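Local coordinates for capsular polysaccharide biosynthesis protein (PDB 4BQN) that binds coenzyme A and probably acts as an acetyltransferase in the biosynthesis of the capsular polysaccharide of Burkholderia pseudomallei, at residues 145-159 with 298-310. The protein carries 1 engineered substitution. Numbering follows the deposited sequence. Where two conformers were deposited one is given.
Sequences IGASLRIDIDEIESW and NRRWVRTALRRAF
W301 enters as a knob into the hole formed by L149, E155, I156 and W159, a worked case of one large aromatic organising a helix-helix interface. CG1 of I156 lies over the five-membered ring of W301, 3.5 Å from the centroid and almost on the normal, a CH-pi contact over the ring face. With W301 CG between the backbone N and carbonyl carbon (chi1 47°), the indole reaches along helix 153-159, and its six-membered ring presents an edge to the face of W159. This offset edge-to-face pair, planes at 64°, brings W301 CH2 within 3.4 Å of W159 CG. Over W159 also lies CG of R299, whose guanidinium pairs with E101. W159 itself belongs to the coenzyme A pocket, so the packing continues to the ligand site. Towards the other end I145 takes over: its CG1 packs on A309 CB at 3.8 Å and its CD1 reaches the ring of F310.

The C-terminal helix 300-310 runs antiparallel to segment 153-159 and more obliquely against 145-151; these belong to two consecutive helices, 142-151 and 153-167, which break at D152.

Polar groups gather along one margin. R300, bent at chi3, grips E155 side-on: NE donates to OE2 at 2.7 Å, on the syn side of the carboxylate, while NH2 donates to OE1 at 2.9 Å from above the carboxylate plane. R308 stretches back instead, its NH1 donating to S148 OG at 3.0 Å and forming a longer salt bridge with D152 OD2 at 3.6 Å. Three waters fill in around D152: one joins S148 OG, OD2 and the carbonyl of W301, another links OD2, weakly, to E155 OE1, and the third bridges OD1 to R308 NH2.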
ATOM      1  N   ILE A 145     -20.492   8.995  10.422  1.00 13.05           N
ATOM      2  CA  ILE A 145     -19.504   8.821   9.361  1.00 11.90           C
ATOM      3  C   ILE A 145     -19.411   7.353   8.930  1.00 11.45           C
ATOM      4  O   ILE A 145     -19.490   7.038   7.735  1.00 11.25           O
ATOM      5  CB  ILE A 145     -18.112   9.303   9.802  1.00 12.32           C
ATOM      6  CG1 ILE A 145     -18.124  10.822  10.012  1.00 14.29           C
ATOM      7  CG2 ILE A 145     -17.050   8.875   8.779  1.00 12.38           C
ATOM      8  CD1 ILE A 145     -16.943  11.344  10.791  1.00 13.94           C
ATOM      9  N   GLY A 146     -19.257   6.454   9.901  1.00 11.74           N
ATOM     10  CA  GLY A 146     -19.168   5.019   9.609  1.00 12.02           C
ATOM     11  C   GLY A 146     -20.421   4.475   8.929  1.00 10.41           C
ATOM     12  O   GLY A 146     -20.332   3.618   8.046  1.00 11.73           O
ATOM     13  N   ALA A 147     -21.587   4.982   9.329  1.00 11.45           N
ATOM     14  CA  ALA A 147     -22.854   4.570   8.727  1.00 11.16           C
ATOM     15  C   ALA A 147     -22.913   4.993   7.268  1.00 11.29           C
ATOM     16  O   ALA A 147     -23.377   4.238   6.419  1.00 12.31           O
ATOM     17  CB  ALA A 147     -24.028   5.147   9.515  1.00 12.47           C
ATOM     18  N   SER A 148     -22.412   6.188   6.963  1.00 12.12           N
ATOM     19  CA  SER A 148     -22.364   6.657   5.578  1.00 11.99           C
ATOM     20  C   SER A 148     -21.450   5.774   4.731  1.00 11.62           C
ATOM     21  O   SER A 148     -21.814   5.346   3.637  1.00 12.91           O
ATOM     22  CB  SER A 148     -21.872   8.101   5.524  1.00 13.39           C
ATOM     23  OG  SER A 148     -21.916   8.582   4.190  1.00 12.80           O
ATOM     24  N   LEU A 149     -20.254   5.497   5.245  1.00 11.28           N
ATOM     25  CA  LEU A 149     -19.321   4.623   4.544  1.00 11.90           C
ATOM     26  C   LEU A 149     -19.922   3.237   4.329  1.00 12.76           C
ATOM     27  O   LEU A 149     -19.734   2.638   3.267  1.00 12.47           O
ATOM     28  CB  LEU A 149     -18.007   4.529   5.318  1.00 13.02           C
ATOM     29  CG  LEU A 149     -17.244   5.842   5.493  1.00 12.52           C
ATOM     30  CD1 LEU A 149     -16.031   5.632   6.399  1.00 15.58           C
ATOM     31  CD2 LEU A 149     -16.824   6.421   4.150  1.00 13.74           C
ATOM     32  N   ARG A 150     -20.656   2.733   5.324  1.00 10.73           N
ATOM     33  CA  ARG A 150     -21.275   1.412   5.194  0.70 11.41           C
ATOM     34  C   ARG A 150     -22.298   1.410   4.062  1.00 12.23           C
ATOM     35  O   ARG A 150     -22.325   0.477   3.243  1.00 12.78           O
ATOM     36  CB  ARG A 150     -21.913   0.946   6.504  0.70 12.05           C
ATOM     37  CG  ARG A 150     -22.701  -0.341   6.343  0.70 11.50           C
ATOM     38  CD  ARG A 150     -22.839  -1.003   7.693  0.70 12.04           C
ATOM     39  NE  ARG A 150     -23.373  -2.353   7.578  0.70 13.56           N
ATOM     40  CZ  ARG A 150     -23.271  -3.283   8.528  0.70 13.93           C
ATOM     41  NH1 ARG A 150     -22.645  -3.023   9.669  0.70 16.19           N
ATOM     42  NH2 ARG A 150     -23.792  -4.483   8.335  0.70 21.68           N
ATOM     43  N   ILE A 151     -23.132   2.437   3.999  1.00 11.97           N
ATOM     44  CA  ILE A 151     -24.079   2.564   2.895  1.00 12.09           C
ATOM     45  C   ILE A 151     -23.344   2.566   1.549  1.00 12.99           C
ATOM     46  O   ILE A 151     -23.839   1.998   0.559  1.00 13.88           O
ATOM     47  CB  ILE A 151     -24.957   3.824   3.065  1.00 12.53           C
ATOM     48  CG1 ILE A 151     -25.932   3.609   4.236  1.00 13.74           C
ATOM     49  CG2 ILE A 151     -25.709   4.177   1.787  1.00 15.55           C
ATOM     50  CD1 ILE A 151     -26.551   4.876   4.791  1.00 15.70           C
ATOM     51  N   ASP A 152     -22.141   3.142   1.531  1.00 11.99           N
ATOM     52  CA  ASP A 152     -21.374   3.289   0.296  1.00 11.96           C
ATOM     53  C   ASP A 152     -20.327   2.202   0.064  1.00 12.02           C
ATOM     54  O   ASP A 152     -19.490   2.362  -0.826  1.00 12.32           O
ATOM     55  CB  ASP A 152     -20.695   4.664   0.277  1.00 12.75           C
ATOM     56  CG  ASP A 152     -21.689   5.800   0.142  1.00 13.95           C
ATOM     57  OD1 ASP A 152     -22.843   5.542  -0.281  1.00 16.74           O
ATOM     58  OD2 ASP A 152     -21.324   6.958   0.462  1.00 15.75           O
ATOM     59  N   ILE A 153     -20.354   1.103   0.824  1.00 11.76           N
ATOM     60  CA  ILE A 153     -19.256   0.132   0.753  1.00 12.24           C
ATOM     61  C   ILE A 153     -19.044  -0.448  -0.649  1.00 12.13           C
ATOM     62  O   ILE A 153     -17.896  -0.599  -1.085  1.00 12.47           O
ATOM     63  CB  ILE A 153     -19.380  -0.960   1.834  1.00 12.56           C
ATOM     64  CG1 ILE A 153     -18.066  -1.736   1.930  1.00 12.47           C
ATOM     65  CG2 ILE A 153     -20.590  -1.868   1.567  1.00 14.83           C
ATOM     66  CD1 ILE A 153     -17.987  -2.659   3.119  1.00 14.19           C
ATOM     67  N   ASP A 154     -20.125  -0.729  -1.380  1.00 13.03           N
ATOM     68  CA  ASP A 154     -19.962  -1.301  -2.713  1.00 14.14           C
ATOM     69  C   ASP A 154     -19.327  -0.301  -3.674  1.00 13.56           C
ATOM     70  O   ASP A 154     -18.506  -0.669  -4.515  1.00 14.15           O
ATOM     71  CB  ASP A 154     -21.293  -1.789  -3.279  1.00 15.98           C
ATOM     72  CG  ASP A 154     -21.837  -2.996  -2.547  1.00 19.49           C
ATOM     73  OD1 ASP A 154     -21.049  -3.747  -1.948  1.00 27.29           O
ATOM     74  OD2 ASP A 154     -23.066  -3.215  -2.609  1.00 26.78           O
ATOM     75  N   GLU A 155     -19.718   0.962  -3.559  1.00 12.67           N
ATOM     76  CA  GLU A 155     -19.149   2.021  -4.398  1.00 12.77           C
ATOM     77  C   GLU A 155     -17.650   2.150  -4.106  1.00 11.72           C
ATOM     78  O   GLU A 155     -16.833   2.290  -5.020  1.00 13.01           O
ATOM     79  CB  GLU A 155     -19.853   3.350  -4.144  1.00 15.53           C
ATOM     80  CG  GLU A 155     -19.255   4.534  -4.902  1.00 17.08           C
ATOM     81  CD  GLU A 155     -19.961   5.844  -4.625  1.00 19.96           C
ATOM     82  OE1 GLU A 155     -20.929   5.863  -3.836  1.00 24.24           O
ATOM     83  OE2 GLU A 155     -19.547   6.860  -5.218  1.00 24.52           O
ATOM     84  N   ILE A 156     -17.296   2.140  -2.822  1.00 12.04           N
ATOM     85  CA  ILE A 156     -15.894   2.231  -2.418  1.00 11.21           C
ATOM     86  C   ILE A 156     -15.103   1.080  -3.020  1.00 10.98           C
ATOM     87  O   ILE A 156     -14.065   1.303  -3.637  1.00 11.18           O
ATOM     88  CB  ILE A 156     -15.761   2.257  -0.888  1.00 10.89           C
ATOM     89  CG1 ILE A 156     -16.350   3.563  -0.327  1.00 12.03           C
ATOM     90  CG2 ILE A 156     -14.299   2.115  -0.478  1.00 13.61           C
ATOM     91  CD1 ILE A 156     -16.671   3.508   1.161  1.00 13.22           C
ATOM     92  N   GLU A 157     -15.596  -0.152  -2.845  1.00 11.05           N
ATOM     93  CA  GLU A 157     -14.879  -1.332  -3.330  1.00 12.24           C
ATOM     94  C   GLU A 157     -14.749  -1.327  -4.845  1.00 12.29           C
ATOM     95  O   GLU A 157     -13.690  -1.680  -5.373  1.00 12.37           O
ATOM     96  CB  GLU A 157     -15.526  -2.613  -2.867  1.00 13.99           C
ATOM     97  CG  GLU A 157     -15.312  -2.822  -1.386  1.00 14.86           C
ATOM     98  CD  GLU A 157     -15.862  -4.125  -0.869  1.00 17.05           C
ATOM     99  OE1 GLU A 157     -16.483  -4.879  -1.652  1.00 20.99           O
ATOM    100  OE2 GLU A 157     -15.686  -4.389   0.338  1.00 19.72           O
ATOM    101  N   SER A 158     -15.812  -0.928  -5.545  0.55 12.87           N
ATOM    102  CA  SER A 158     -15.772  -0.861  -7.017  0.55 14.30           C
ATOM    103  C   SER A 158     -14.667   0.087  -7.485  0.55 13.14           C
ATOM    104  O   SER A 158     -13.923  -0.237  -8.411  0.55 13.71           O
ATOM    105  CB  SER A 158     -17.128  -0.447  -7.604  0.55 18.70           C
ATOM    106  OG  SER A 158     -17.084  -0.441  -9.023  0.55 20.34           O
ATOM    107  N   TRP A 159     -14.546   1.239  -6.828  1.00 12.27           N
ATOM    108  CA  TRP A 159     -13.520   2.203  -7.173  1.00 12.32           C
ATOM    109  C   TRP A 159     -12.132   1.631  -6.868  1.00 10.87           C
ATOM    110  O   TRP A 159     -11.208   1.768  -7.679  1.00 12.56           O
ATOM    111  CB  TRP A 159     -13.755   3.523  -6.445  1.00 13.32           C
ATOM    112  CG  TRP A 159     -12.731   4.548  -6.722  1.00 13.94           C
ATOM    113  CD1 TRP A 159     -12.709   5.435  -7.766  1.00 17.90           C
ATOM    114  CD2 TRP A 159     -11.572   4.833  -5.922  1.00 13.30           C
ATOM    115  NE1 TRP A 159     -11.591   6.237  -7.675  1.00 19.11           N
ATOM    116  CE2 TRP A 159     -10.883   5.894  -6.549  1.00 18.23           C
ATOM    117  CE3 TRP A 159     -11.055   4.292  -4.736  1.00 15.46           C
ATOM    118  CZ2 TRP A 159      -9.692   6.433  -6.028  1.00 20.00           C
ATOM    119  CZ3 TRP A 159      -9.870   4.829  -4.214  1.00 20.11           C
ATOM    120  CH2 TRP A 159      -9.200   5.883  -4.869  1.00 22.07           C
ATOM    121  N   ASN A 298     -11.989  12.333  -6.665  1.00 15.55           N
ATOM    122  CA  ASN A 298     -12.414  11.070  -7.271  1.00 16.34           C
ATOM    123  C   ASN A 298     -12.916  10.067  -6.244  1.00 14.76           C
ATOM    124  O   ASN A 298     -13.014   8.870  -6.528  1.00 17.24           O
ATOM    125  CB  ASN A 298     -11.273  10.474  -8.104  1.00 23.06           C
ATOM    126  CG  ASN A 298     -10.775  11.426  -9.174  1.00 29.62           C
ATOM    127  OD1 ASN A 298      -9.620  11.853  -9.156  1.00 41.79           O
ATOM    128  ND2 ASN A 298     -11.655  11.781 -10.100  1.00 36.15           N
ATOM    129  N   ARG A 299     -13.267  10.570  -5.061  1.00 12.93           N
ATOM    130  CA  ARG A 299     -13.731   9.711  -3.967  1.00 12.31           C
ATOM    131  C   ARG A 299     -15.034  10.277  -3.410  1.00 13.13           C
ATOM    132  O   ARG A 299     -15.039  10.945  -2.373  1.00 15.21           O
ATOM    133  CB  ARG A 299     -12.664   9.606  -2.866  1.00 12.80           C
ATOM    134  CG  ARG A 299     -11.340   8.992  -3.327  1.00 11.36           C
ATOM    135  CD  ARG A 299     -10.330   8.999  -2.192  1.00 10.96           C
ATOM    136  NE  ARG A 299      -9.058   8.333  -2.503  1.00 11.00           N
ATOM    137  CZ  ARG A 299      -8.039   8.900  -3.142  1.00 11.10           C
ATOM    138  NH1 ARG A 299      -8.125  10.146  -3.612  1.00 12.89           N
ATOM    139  NH2 ARG A 299      -6.926   8.208  -3.329  1.00 12.27           N
ATOM    140  N   ARG A 300     -16.135  10.026  -4.121  1.00 14.03           N
ATOM    141  CA  ARG A 300     -17.430  10.645  -3.819  1.00 16.52           C
ATOM    142  C   ARG A 300     -17.864  10.435  -2.371  1.00 15.21           C
ATOM    143  O   ARG A 300     -18.485  11.315  -1.753  1.00 18.21           O
ATOM    144  CB  ARG A 300     -18.503  10.083  -4.773  1.00 19.22           C
ATOM    145  CG  ARG A 300     -19.816  10.849  -4.802  1.00 24.79           C
ATOM    146  CD  ARG A 300     -20.740  10.327  -5.893  1.00 25.91           C
ATOM    147  NE  ARG A 300     -21.240   8.999  -5.548  1.00 24.50           N
ATOM    148  CZ  ARG A 300     -22.488   8.590  -5.759  1.00 36.41           C
ATOM    149  NH1 ARG A 300     -23.380   9.405  -6.318  1.00 46.14           N
ATOM    150  NH2 ARG A 300     -22.850   7.365  -5.403  1.00 38.72           N
ATOM    151  N   TRP A 301     -17.549   9.262  -1.834  1.00 14.01           N
ATOM    152  CA  TRP A 301     -18.002   8.874  -0.494  1.00 13.54           C
ATOM    153  C   TRP A 301     -17.409   9.747   0.605  1.00 12.55           C
ATOM    154  O   TRP A 301     -17.985   9.843   1.683  1.00 13.41           O
ATOM    155  CB  TRP A 301     -17.693   7.404  -0.194  1.00 14.22           C
ATOM    156  CG  TRP A 301     -16.284   7.039  -0.558  1.00 12.79           C
ATOM    157  CD1 TRP A 301     -15.203   6.998   0.264  1.00 13.72           C
ATOM    158  CD2 TRP A 301     -15.818   6.674  -1.861  1.00 14.26           C
ATOM    159  NE1 TRP A 301     -14.072   6.637  -0.452  1.00 13.87           N
ATOM    160  CE2 TRP A 301     -14.428   6.432  -1.761  1.00 14.57           C
ATOM    161  CE3 TRP A 301     -16.446   6.544  -3.113  1.00 16.75           C
ATOM    162  CZ2 TRP A 301     -13.654   6.048  -2.867  1.00 14.76           C
ATOM    163  CZ3 TRP A 301     -15.678   6.176  -4.204  1.00 17.59           C
ATOM    164  CH2 TRP A 301     -14.293   5.941  -4.075  1.00 16.40           C
ATOM    165  N   VAL A 302     -16.260  10.380   0.352  1.00 13.77           N
ATOM    166  CA  VAL A 302     -15.641  11.253   1.335  0.70 13.79           C
ATOM    167  C   VAL A 302     -16.490  12.523   1.575  1.00 14.26           C
ATOM    168  O   VAL A 302     -16.841  12.857   2.707  1.00 15.46           O
ATOM    169  CB  VAL A 302     -14.208  11.605   0.891  0.70 15.85           C
ATOM    170  CG1 VAL A 302     -13.565  12.537   1.888  0.70 18.32           C
ATOM    171  CG2 VAL A 302     -13.369  10.340   0.752  0.70 20.24           C
ATOM    172  N   ARG A 303     -16.831  13.240   0.496  1.00 15.25           N
ATOM    173  CA  ARG A 303     -17.700  14.419   0.676  1.00 16.17           C
ATOM    174  C   ARG A 303     -19.092  14.018   1.149  1.00 15.10           C
ATOM    175  O   ARG A 303     -19.724  14.751   1.905  1.00 17.96           O
ATOM    176  CB  ARG A 303     -17.807  15.298  -0.571  1.00 18.99           C
ATOM    177  CG  ARG A 303     -16.613  16.215  -0.791  1.00 22.15           C
ATOM    178  CD  ARG A 303     -16.868  17.228  -1.898  1.00 26.51           C
ATOM    179  NE  ARG A 303     -15.610  17.735  -2.455  1.00 27.02           N
ATOM    180  CZ  ARG A 303     -14.902  18.733  -1.935  1.00 25.34           C
ATOM    181  NH1 ARG A 303     -15.317  19.347  -0.824  1.00 30.10           N
ATOM    182  NH2 ARG A 303     -13.770  19.106  -2.519  1.00 25.82           N
ATOM    183  N   THR A 304     -19.569  12.852   0.707  1.00 14.54           N
ATOM    184  CA  THR A 304     -20.869  12.361   1.142  1.00 14.48           C
ATOM    185  C   THR A 304     -20.890  12.114   2.648  1.00 12.75           C
ATOM    186  O   THR A 304     -21.847  12.511   3.323  1.00 14.48           O
ATOM    187  CB  THR A 304     -21.260  11.090   0.377  1.00 15.73           C
ATOM    188  OG1 THR A 304     -21.482  11.437  -0.989  1.00 21.53           O
ATOM    189  CG2 THR A 304     -22.529  10.465   0.941  1.00 16.16           C
ATOM    190  N   ALA A 305     -19.849  11.470   3.181  1.00 13.45           N
ATOM    191  CA  ALA A 305     -19.765  11.228   4.622  1.00 13.15           C
ATOM    192  C   ALA A 305     -19.707  12.546   5.403  1.00 13.63           C
ATOM    193  O   ALA A 305     -20.379  12.686   6.427  1.00 15.24           O
ATOM    194  CB  ALA A 305     -18.567  10.356   4.957  1.00 15.05           C
ATOM    195  N   LEU A 306     -18.925  13.509   4.906  1.00 14.60           N
ATOM    196  CA  LEU A 306     -18.799  14.794   5.578  1.00 16.51           C
ATOM    197  C   LEU A 306     -20.166  15.497   5.633  1.00 15.28           C
ATOM    198  O   LEU A 306     -20.545  16.049   6.674  1.00 20.42           O
ATOM    199  CB  LEU A 306     -17.761  15.665   4.869  1.00 21.79           C
ATOM    200  CG  LEU A 306     -17.143  16.841   5.619  1.00 24.06           C
ATOM    201  CD1 LEU A 306     -16.285  16.352   6.779  1.00 28.23           C
ATOM    202  CD2 LEU A 306     -16.343  17.697   4.649  1.00 26.72           C
ATOM    203  N   ARG A 307     -20.897  15.459   4.512  1.00 15.84           N
ATOM    204  CA  ARG A 307     -22.211  16.093   4.412  0.60 17.66           C
ATOM    205  C   ARG A 307     -23.231  15.401   5.319  1.00 17.48           C
ATOM    206  O   ARG A 307     -23.955  16.056   6.078  1.00 20.05           O
ATOM    207  CB  ARG A 307     -22.700  16.106   2.952  0.60 18.96           C
ATOM    208  CG  ARG A 307     -24.155  16.518   2.781  0.60 19.83           C
ATOM    209  CD  ARG A 307     -24.632  16.441   1.337  0.60 27.84           C
ATOM    210  NE  ARG A 307     -24.556  15.092   0.769  0.60 31.33           N
ATOM    211  CZ  ARG A 307     -25.402  14.096   1.032  0.60 40.24           C
ATOM    212  NH1 ARG A 307     -26.417  14.259   1.878  0.60 37.72           N
ATOM    213  NH2 ARG A 307     -25.225  12.921   0.446  0.60 40.40           N
ATOM    214  N   ARG A 308     -23.298  14.075   5.234  1.00 16.45           N
ATOM    215  CA  ARG A 308     -24.268  13.334   6.029  1.00 17.87           C
ATOM    216  C   ARG A 308     -24.056  13.507   7.530  1.00 17.49           C
ATOM    217  O   ARG A 308     -25.021  13.629   8.280  1.00 19.95           O
ATOM    218  CB  ARG A 308     -24.254  11.855   5.674  1.00 16.87           C
ATOM    219  CG  ARG A 308     -24.915  11.558   4.343  1.00 15.67           C
ATOM    220  CD  ARG A 308     -24.750  10.107   3.994  1.00 15.89           C
ATOM    221  NE  ARG A 308     -25.430   9.767   2.756  1.00 15.70           N
ATOM    222  CZ  ARG A 308     -25.173   8.686   2.033  1.00 15.53           C
ATOM    223  NH1 ARG A 308     -24.199   7.844   2.389  1.00 16.12           N
ATOM    224  NH2 ARG A 308     -25.873   8.465   0.929  1.00 18.38           N
ATOM    225  N   ALA A 309     -22.796  13.526   7.961  1.00 16.80           N
ATOM    226  CA  ALA A 309     -22.482  13.670   9.384  1.00 18.27           C
ATOM    227  C   ALA A 309     -22.654  15.097   9.901  1.00 21.27           C
ATOM    228  O   ALA A 309     -23.122  15.285  11.029  1.00 25.43           O
ATOM    229  CB  ALA A 309     -21.075  13.167   9.685  1.00 20.26           C
ATOM    230  N   PHE A 310     -22.300  16.094   9.083  1.00 20.57           N
ATOM    231  CA  PHE A 310     -22.125  17.469   9.584  1.00 21.53           C
ATOM    232  C   PHE A 310     -23.014  18.579   9.014  1.00 27.15           C
ATOM    233  O   PHE A 310     -22.963  19.714   9.500  1.00 29.04           O
ATOM    234  CB  PHE A 310     -20.649  17.876   9.528  1.00 21.06           C
ATOM    235  CG  PHE A 310     -19.746  16.934  10.258  1.00 18.56           C
ATOM    236  CD1 PHE A 310     -19.847  16.777  11.640  1.00 19.10           C
ATOM    237  CD2 PHE A 310     -18.805  16.176   9.566  1.00 20.66           C
ATOM    238  CE1 PHE A 310     -19.029  15.884  12.311  1.00 19.49           C
ATOM    239  CE2 PHE A 310     -17.978  15.280  10.234  1.00 19.30           C
ATOM    240  CZ  PHE A 310     -18.087  15.138  11.612  1.00 19.36           C
TER
HETATM  241  O   HOH W   1     -19.907   7.834   2.588  1.00 14.03           O
HETATM  242  O   HOH W   2     -21.051   8.227  -1.956  1.00 21.30           O
HETATM  243  O   HOH W   3     -25.177   6.588  -0.903  1.00 24.11           O